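Local coordinates for protein putative fimbriae assembly chaperone (Salmonella typhimurium, PDB 2CO7) that probably acts as a periplasmic chaperone that helps fold fimbrial subunits and holds them ready for assembly into the fimbria, at residues S33-V44 and L65-L76; M165-G173 and H198-I206. One frame throughout, in Å; residues are numbered along the deposited sequence. Where two conformers were deposited one is given.

Contact 1: S33-V44 and L65-L76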
# COMPACT_ATOMS: atom_id res chain seq x y z
N SER B 33 -9.36 2.28 13.99
CA SER B 33 -10.67 1.69 13.71
C SER B 33 -10.58 0.86 12.41
O SER B 33 -9.91 1.25 11.47
CB SER B 33 -11.70 2.81 13.59
OG SER B 33 -12.99 2.33 13.28
N VAL B 34 -11.29 -0.26 12.36
CA VAL B 34 -11.40 -1.07 11.13
C VAL B 34 -12.88 -1.40 10.97
O VAL B 34 -13.53 -1.81 11.93
CB VAL B 34 -10.58 -2.41 11.24
CG1 VAL B 34 -11.05 -3.22 12.41
CG2 VAL B 34 -10.64 -3.23 9.92
N SER B 35 -13.40 -1.20 9.76
CA SER B 35 -14.79 -1.52 9.45
C SER B 35 -14.89 -2.42 8.24
O SER B 35 -14.07 -2.34 7.34
CB SER B 35 -15.63 -0.25 9.25
OG SER B 35 -15.43 0.66 10.34
N ASN B 36 -15.93 -3.26 8.24
CA ASN B 36 -16.26 -4.16 7.15
C ASN B 36 -17.38 -3.55 6.31
O ASN B 36 -18.53 -3.60 6.71
CB ASN B 36 -16.73 -5.49 7.76
CG ASN B 36 -17.25 -6.47 6.74
OD1 ASN B 36 -17.94 -7.43 7.08
ND2 ASN B 36 -16.94 -6.22 5.48
N PRO B 37 -17.07 -3.00 5.12
CA PRO B 37 -18.12 -2.44 4.24
C PRO B 37 -19.06 -3.45 3.59
O PRO B 37 -20.11 -3.05 3.04
CB PRO B 37 -17.34 -1.73 3.13
CG PRO B 37 -15.96 -2.14 3.26
CD PRO B 37 -15.72 -2.83 4.57
N GLN B 38 -18.70 -4.72 3.65
CA GLN B 38 -19.48 -5.78 3.00
C GLN B 38 -20.68 -6.15 3.82
O GLN B 38 -20.65 -6.08 5.04
CB GLN B 38 -18.62 -7.03 2.80
CG GLN B 38 -17.67 -6.94 1.59
CD GLN B 38 -16.44 -6.01 1.76
OE1 GLN B 38 -16.11 -5.27 0.85
NE2 GLN B 38 -15.77 -6.06 2.92
N ASN B 39 -21.73 -6.58 3.12
CA ASN B 39 -22.96 -7.03 3.75
C ASN B 39 -22.91 -8.53 4.07
O ASN B 39 -23.90 -9.25 3.91
CB ASN B 39 -24.18 -6.70 2.87
CG ASN B 39 -25.45 -6.57 3.69
OD1 ASN B 39 -25.39 -6.48 4.92
ND2 ASN B 39 -26.60 -6.55 3.01
N TYR B 40 -21.75 -8.98 4.52
CA TYR B 40 -21.50 -10.36 4.92
C TYR B 40 -20.22 -10.37 5.76
O TYR B 40 -19.46 -9.41 5.73
CB TYR B 40 -21.35 -11.26 3.68
CG TYR B 40 -20.33 -10.82 2.64
CD1 TYR B 40 -18.97 -11.10 2.81
CD2 TYR B 40 -20.74 -10.19 1.45
CE1 TYR B 40 -18.03 -10.71 1.83
CE2 TYR B 40 -19.80 -9.81 0.48
CZ TYR B 40 -18.46 -10.10 0.67
OH TYR B 40 -17.55 -9.75 -0.30
N PRO B 41 -19.98 -11.45 6.53
CA PRO B 41 -18.83 -11.47 7.46
C PRO B 41 -17.49 -11.65 6.73
O PRO B 41 -17.43 -12.31 5.68
CB PRO B 41 -19.11 -12.71 8.35
CG PRO B 41 -20.45 -13.21 7.97
CD PRO B 41 -20.74 -12.71 6.58
N ILE B 42 -16.45 -11.03 7.27
CA ILE B 42 -15.09 -11.20 6.79
C ILE B 42 -14.14 -11.58 7.92
O ILE B 42 -14.41 -11.30 9.08
CB ILE B 42 -14.55 -9.93 6.09
CG1 ILE B 42 -14.40 -8.78 7.07
CG2 ILE B 42 -15.43 -9.58 4.91
CD1 ILE B 42 -13.68 -7.51 6.49
N LEU B 43 -13.04 -12.21 7.57
CA LEU B 43 -12.00 -12.53 8.53
C LEU B 43 -10.90 -11.49 8.40
O LEU B 43 -10.57 -11.03 7.30
CB LEU B 43 -11.44 -13.94 8.30
CG LEU B 43 -12.35 -15.16 8.46
CD1 LEU B 43 -11.60 -16.51 8.25
CD2 LEU B 43 -12.99 -15.12 9.86
N VAL B 44 -10.33 -11.09 9.53
CA VAL B 44 -9.32 -10.04 9.53
C VAL B 44 -8.09 -10.48 10.33
O VAL B 44 -8.23 -11.12 11.37
CB VAL B 44 -9.87 -8.70 10.06
CG1 VAL B 44 -8.84 -7.59 9.88
CG2 VAL B 44 -11.12 -8.29 9.30
N LEU B 65 -6.31 -11.50 15.27
CA LEU B 65 -7.17 -12.32 14.45
C LEU B 65 -8.62 -12.13 14.90
O LEU B 65 -8.94 -12.35 16.08
CB LEU B 65 -6.75 -13.77 14.65
CG LEU B 65 -6.42 -14.59 13.43
CD1 LEU B 65 -7.58 -14.61 12.50
CD2 LEU B 65 -5.21 -13.94 12.75
N PHE B 66 -9.51 -11.71 14.00
CA PHE B 66 -10.91 -11.51 14.40
C PHE B 66 -11.83 -11.62 13.19
O PHE B 66 -11.38 -11.64 12.05
CB PHE B 66 -11.09 -10.14 15.09
CG PHE B 66 -10.60 -8.95 14.27
CD1 PHE B 66 -11.52 -8.08 13.68
CD2 PHE B 66 -9.23 -8.65 14.15
CE1 PHE B 66 -11.12 -6.97 12.95
CE2 PHE B 66 -8.80 -7.52 13.42
CZ PHE B 66 -9.75 -6.67 12.83
N ARG B 67 -13.13 -11.72 13.46
CA ARG B 67 -14.12 -11.81 12.42
C ARG B 67 -14.95 -10.55 12.56
O ARG B 67 -15.33 -10.16 13.67
CB ARG B 67 -14.96 -13.07 12.64
CG ARG B 67 -15.93 -13.45 11.53
CD ARG B 67 -16.36 -14.89 11.82
NE ARG B 67 -17.29 -15.46 10.86
CZ ARG B 67 -18.62 -15.41 10.98
NH1 ARG B 67 -19.18 -14.75 11.98
NH2 ARG B 67 -19.38 -15.99 10.07
N LEU B 68 -15.24 -9.90 11.43
CA LEU B 68 -16.21 -8.80 11.41
C LEU B 68 -17.51 -9.22 10.77
O LEU B 68 -17.51 -9.79 9.69
CB LEU B 68 -15.63 -7.60 10.67
CG LEU B 68 -14.49 -6.87 11.41
CD1 LEU B 68 -14.00 -5.77 10.48
CD2 LEU B 68 -14.94 -6.33 12.77
N GLU B 69 -18.64 -8.96 11.45
CA GLU B 69 -19.95 -9.16 10.84
C GLU B 69 -20.15 -8.12 9.75
O GLU B 69 -19.38 -7.14 9.66
CB GLU B 69 -21.07 -9.04 11.89
CG GLU B 69 -21.00 -10.06 13.04
CD GLU B 69 -21.05 -11.51 12.55
OE1 GLU B 69 -22.11 -12.14 12.66
OE2 GLU B 69 -20.02 -12.03 12.06
N ALA B 70 -21.19 -8.33 8.94
CA ALA B 70 -21.64 -7.38 7.91
C ALA B 70 -21.62 -5.99 8.55
O ALA B 70 -22.25 -5.79 9.60
CB ALA B 70 -23.08 -7.73 7.43
N ASN B 71 -20.95 -5.05 7.90
CA ASN B 71 -20.97 -3.62 8.29
C ASN B 71 -20.44 -3.31 9.70
O ASN B 71 -20.62 -2.21 10.22
CB ASN B 71 -22.38 -2.99 8.08
CG ASN B 71 -23.19 -3.67 6.97
OD1 ASN B 71 -23.89 -4.67 7.20
ND2 ASN B 71 -23.15 -3.11 5.80
N GLN B 72 -19.75 -4.27 10.33
CA GLN B 72 -19.25 -4.06 11.68
C GLN B 72 -18.06 -3.13 11.72
O GLN B 72 -17.16 -3.21 10.87
CB GLN B 72 -18.90 -5.39 12.35
CG GLN B 72 -18.47 -5.24 13.83
CD GLN B 72 -18.21 -6.55 14.53
OE1 GLN B 72 -18.30 -7.62 13.93
NE2 GLN B 72 -17.93 -6.48 15.83
N GLN B 73 -18.03 -2.29 12.75
CA GLN B 73 -16.88 -1.41 12.99
C GLN B 73 -16.30 -1.79 14.35
O GLN B 73 -17.03 -2.00 15.32
CB GLN B 73 -17.31 0.06 12.99
CG GLN B 73 -16.25 1.10 13.49
CD GLN B 73 -16.16 1.23 15.01
OE1 GLN B 73 -17.18 1.22 15.71
NE2 GLN B 73 -14.94 1.44 15.52
N SER B 74 -14.98 -1.86 14.40
CA SER B 74 -14.25 -2.32 15.58
C SER B 74 -13.00 -1.44 15.74
O SER B 74 -12.64 -0.70 14.82
CB SER B 74 -13.80 -3.76 15.39
OG SER B 74 -13.41 -4.27 16.66
N GLN B 75 -12.36 -1.56 16.89
CA GLN B 75 -11.10 -0.86 17.16
C GLN B 75 -9.99 -1.86 17.38
O GLN B 75 -10.18 -2.90 18.04
CB GLN B 75 -11.23 0.03 18.40
CG GLN B 75 -12.33 1.07 18.34
CD GLN B 75 -11.98 2.30 17.50
OE1 GLN B 75 -12.87 3.11 17.21
NE2 GLN B 75 -10.71 2.45 17.12
N LEU B 76 -8.83 -1.56 16.83
CA LEU B 76 -7.67 -2.34 17.12
C LEU B 76 -6.84 -1.54 18.08
O LEU B 76 -6.75 -0.33 17.91
CB LEU B 76 -6.88 -2.55 15.86
CG LEU B 76 -7.70 -3.10 14.70
CD1 LEU B 76 -6.79 -3.23 13.51
CD2 LEU B 76 -8.35 -4.44 15.09
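The carbonyl oxygen S74 O takes the N-H of V34 at 2.8 Å, and S33 CA adds a C-H...O contact to the same oxygen. S74 N answers with a bond to V34 O, which makes V34 and S74 a hydrogen-bonded antiparallel pair. A second antiparallel ladder pairs I42 with L68 and V44 with F66. The register shifts by two between the ladders, and loops join them. Q72 O bridges the change by accepting N36 N at 2.9 Å. The type II turn from E69 to Q72 is tied from both ends. Q72 N reaches E69 O, while the Q72 side chain returns OE1 to E69 N at 2.8 Å in a nearly straight bond (166°). Q38 O accepts N71 N from this turn.

On the face that carries V34, V44, F66 and L68, F66 CG stands between its backbone N and carbonyl carbon (chi1 55°). The ring thus crosses to V44, whose CB sits over one face in a CH-pi contact, 3.6 Å from the F66 centroid. V34 CG1 reaches F66 CZ obliquely at 3.7 Å. On the face of L43 and R67, L43 CD2 packs against the R67 chain, 3.8 Å from R67 CG. P41, in the adjoining loop, lays CB over the centre of the R67 guanidinium. R67 NH1 forms a salt bridge to E69 OE2 at 2.8 Å.

These strands belong to the PapD-like N-terminal domain, of immunoglobulin type. V34, V44 and L76 all pack on I97 of strand 91-100. Backbone bonds join S35 to K15 of strand 10-16 and L43 to V100 of strand 91-100.

Contact 2: M165-G173 and H198-I206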
# COMPACT_ATOMS: atom_id res chain seq x y z
N MET B 165 9.41 12.56 6.73
CA MET B 165 8.83 13.68 5.98
C MET B 165 8.03 13.08 4.82
O MET B 165 8.58 12.57 3.85
CB MET B 165 9.95 14.61 5.46
CG MET B 165 10.55 15.50 6.54
SD MET B 165 9.37 16.81 7.03
CE MET B 165 10.20 17.55 8.44
N ASN B 166 6.72 13.09 4.98
CA ASN B 166 5.86 12.43 4.04
C ASN B 166 5.37 13.53 3.12
O ASN B 166 4.43 14.23 3.43
CB ASN B 166 4.73 11.74 4.82
CG ASN B 166 5.27 10.65 5.71
OD1 ASN B 166 5.83 9.65 5.22
ND2 ASN B 166 5.17 10.84 7.02
N LEU B 167 6.05 13.67 1.98
CA LEU B 167 5.81 14.81 1.10
C LEU B 167 4.62 14.58 0.17
O LEU B 167 4.40 13.49 -0.33
CB LEU B 167 7.06 15.17 0.30
CG LEU B 167 8.22 15.94 0.99
CD1 LEU B 167 8.07 16.24 2.49
CD2 LEU B 167 9.49 15.17 0.70
N ALA B 168 3.81 15.63 0.00
CA ALA B 168 2.74 15.61 -0.98
C ALA B 168 2.78 16.89 -1.82
O ALA B 168 3.39 17.90 -1.41
CB ALA B 168 1.40 15.46 -0.29
N SER B 169 2.16 16.83 -3.00
CA SER B 169 1.94 18.01 -3.86
C SER B 169 3.25 18.76 -4.13
O SER B 169 3.27 20.00 -4.12
CB SER B 169 0.90 18.94 -3.24
OG SER B 169 -0.41 18.34 -3.20
N VAL B 170 4.34 18.02 -4.34
CA VAL B 170 5.65 18.60 -4.73
C VAL B 170 5.69 19.12 -6.19
O VAL B 170 5.34 18.40 -7.12
CB VAL B 170 6.81 17.57 -4.54
CG1 VAL B 170 8.14 18.21 -4.85
CG2 VAL B 170 6.83 16.98 -3.13
N THR B 171 6.14 20.36 -6.40
CA THR B 171 6.35 20.90 -7.75
C THR B 171 7.71 21.57 -7.91
O THR B 171 8.26 22.10 -6.96
CB THR B 171 5.26 21.93 -8.18
OG1 THR B 171 5.16 22.97 -7.19
CG2 THR B 171 3.90 21.23 -8.36
N VAL B 172 8.24 21.51 -9.13
CA VAL B 172 9.50 22.18 -9.47
C VAL B 172 9.23 23.10 -10.66
O VAL B 172 8.85 22.64 -11.73
CB VAL B 172 10.64 21.16 -9.76
CG1 VAL B 172 11.88 21.87 -10.30
CG2 VAL B 172 10.98 20.39 -8.47
N GLY B 173 9.44 24.40 -10.45
CA GLY B 173 8.99 25.41 -11.41
C GLY B 173 7.56 25.16 -11.87
O GLY B 173 7.25 25.29 -13.06
N HIS B 198 13.04 22.43 -13.60
CA HIS B 198 13.94 23.36 -12.92
C HIS B 198 13.21 24.56 -12.31
O HIS B 198 12.12 24.93 -12.75
CB HIS B 198 15.02 23.85 -13.88
CG HIS B 198 16.35 24.06 -13.23
ND1 HIS B 198 16.90 25.31 -13.05
CD2 HIS B 198 17.24 23.18 -12.73
CE1 HIS B 198 18.08 25.19 -12.46
NE2 HIS B 198 18.31 23.90 -12.25
N GLY B 199 13.81 25.13 -11.26
CA GLY B 199 13.27 26.33 -10.62
C GLY B 199 12.86 26.12 -9.18
O GLY B 199 13.34 25.19 -8.50
N ASP B 200 11.97 26.97 -8.69
CA ASP B 200 11.61 26.93 -7.27
C ASP B 200 10.79 25.69 -6.91
O ASP B 200 10.00 25.20 -7.71
CB ASP B 200 10.94 28.24 -6.84
CG ASP B 200 11.87 29.46 -7.02
OD1 ASP B 200 13.11 29.32 -7.03
OD2 ASP B 200 11.34 30.58 -7.17
N ILE B 201 11.03 25.15 -5.72
CA ILE B 201 10.34 23.96 -5.30
C ILE B 201 9.23 24.38 -4.37
O ILE B 201 9.40 25.29 -3.56
CB ILE B 201 11.30 22.99 -4.60
CG1 ILE B 201 12.47 22.70 -5.53
CG2 ILE B 201 10.58 21.69 -4.20
CD1 ILE B 201 13.80 22.71 -4.82
N GLU B 202 8.08 23.72 -4.51
CA GLU B 202 6.98 23.88 -3.58
C GLU B 202 6.54 22.50 -3.12
O GLU B 202 6.51 21.57 -3.92
CB GLU B 202 5.80 24.64 -4.22
CG GLU B 202 4.57 24.74 -3.30
CD GLU B 202 3.38 25.48 -3.92
OE1 GLU B 202 3.60 26.35 -4.79
OE2 GLU B 202 2.22 25.19 -3.53
N TRP B 203 6.21 22.37 -1.84
CA TRP B 203 5.77 21.09 -1.31
C TRP B 203 4.86 21.27 -0.13
O TRP B 203 4.77 22.37 0.44
CB TRP B 203 6.96 20.20 -0.91
CG TRP B 203 7.79 20.71 0.26
CD1 TRP B 203 7.74 20.27 1.55
CD2 TRP B 203 8.79 21.74 0.22
NE1 TRP B 203 8.65 20.98 2.32
CE2 TRP B 203 9.32 21.87 1.53
CE3 TRP B 203 9.32 22.55 -0.80
CZ2 TRP B 203 10.33 22.80 1.85
CZ3 TRP B 203 10.30 23.47 -0.49
CH2 TRP B 203 10.80 23.58 0.84
N ARG B 204 4.17 20.19 0.21
CA ARG B 204 3.39 20.09 1.43
C ARG B 204 3.80 18.79 2.11
O ARG B 204 4.47 17.95 1.51
CB ARG B 204 1.90 20.09 1.12
CG ARG B 204 1.36 21.40 0.53
CD ARG B 204 0.00 21.15 -0.06
NE ARG B 204 -0.52 22.26 -0.86
CZ ARG B 204 -1.39 23.16 -0.41
NH1 ARG B 204 -1.82 23.11 0.84
NH2 ARG B 204 -1.81 24.13 -1.23
N VAL B 205 3.45 18.66 3.38
CA VAL B 205 3.63 17.38 4.05
C VAL B 205 2.27 16.86 4.46
O VAL B 205 1.36 17.61 4.74
CB VAL B 205 4.62 17.41 5.26
CG1 VAL B 205 6.07 17.83 4.78
CG2 VAL B 205 4.12 18.32 6.36
N ILE B 206 2.13 15.54 4.48
CA ILE B 206 0.93 14.95 5.03
C ILE B 206 1.12 15.01 6.56
O ILE B 206 2.15 14.55 7.09
CB ILE B 206 0.74 13.51 4.56
CG1 ILE B 206 0.71 13.43 3.01
CG2 ILE B 206 -0.59 12.94 5.14
CD1 ILE B 206 0.64 11.98 2.52
O HOH W 1 2.58 11.92 8.01
O HOH W 2 7.48 24.85 -7.85
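T171 pairs with E202 on one side of a beta bulge and A168 with R204 on the other, in an antiparallel ladder of the PapD-like C-terminal domain, a beta domain of immunoglobulin type. In both pairs each backbone N bonds to the partner's carbonyl oxygen. The chain turns its corner at S169, where phi is positive (53°). Within the bulge V170 CG2 touches W203 CB at 3.9 Å. I206 N on N166 O (2.8 Å) and G173 N on D200 O (2.9 Å) extend the pairing at the two ends. Near the first of these, a water takes a weak bond from N166 ND2 and donates to I206 O.

On the face of V172 and I201, V172 CG2 and I201 CG1 lie side by side at 4.0 Å. On the face of T171 and E202, T171 OG1 rests against E202 CB at 3.5 Å.

Further out, the W203 indole meets the rings of W148 and F216. R204 NH1 donates to S213 O, and S169 OG bonds E212. N166 OD1 accepts from K127 NZ. M165 packs on P139 and V142 of helix 139-142, and V205 on E140 of the same helix.

At the end of the ladder nearest N166, I206 CG1 reaches across to the methyl of A168, with 3.9 Å between I206 CG1 and A168 CB.

Overall arrangement
The two contacts sit in different immunoglobulin-like domains of the chaperone. Contact 1 lies in the N-terminal domain and contact 2 in the C-terminal domain. They are on opposite sides of the chain's centre, with centres 37 Å apart and nearest atoms about 16 Å apart, so they do not touch. Each is an antiparallel pairing with a change of register. Contact 2 reaches the larger sheet, the one that holds contact 1, through K127 of strand 116-131. A bound sulfate, probably from the crystallisation liquor, lies about 5 Å from the N166 side chain, which also packs on the backbone of the other protein chain. This end of contact 2 thus borders the partner, whereas contact 1 meets no other chain of the assembly.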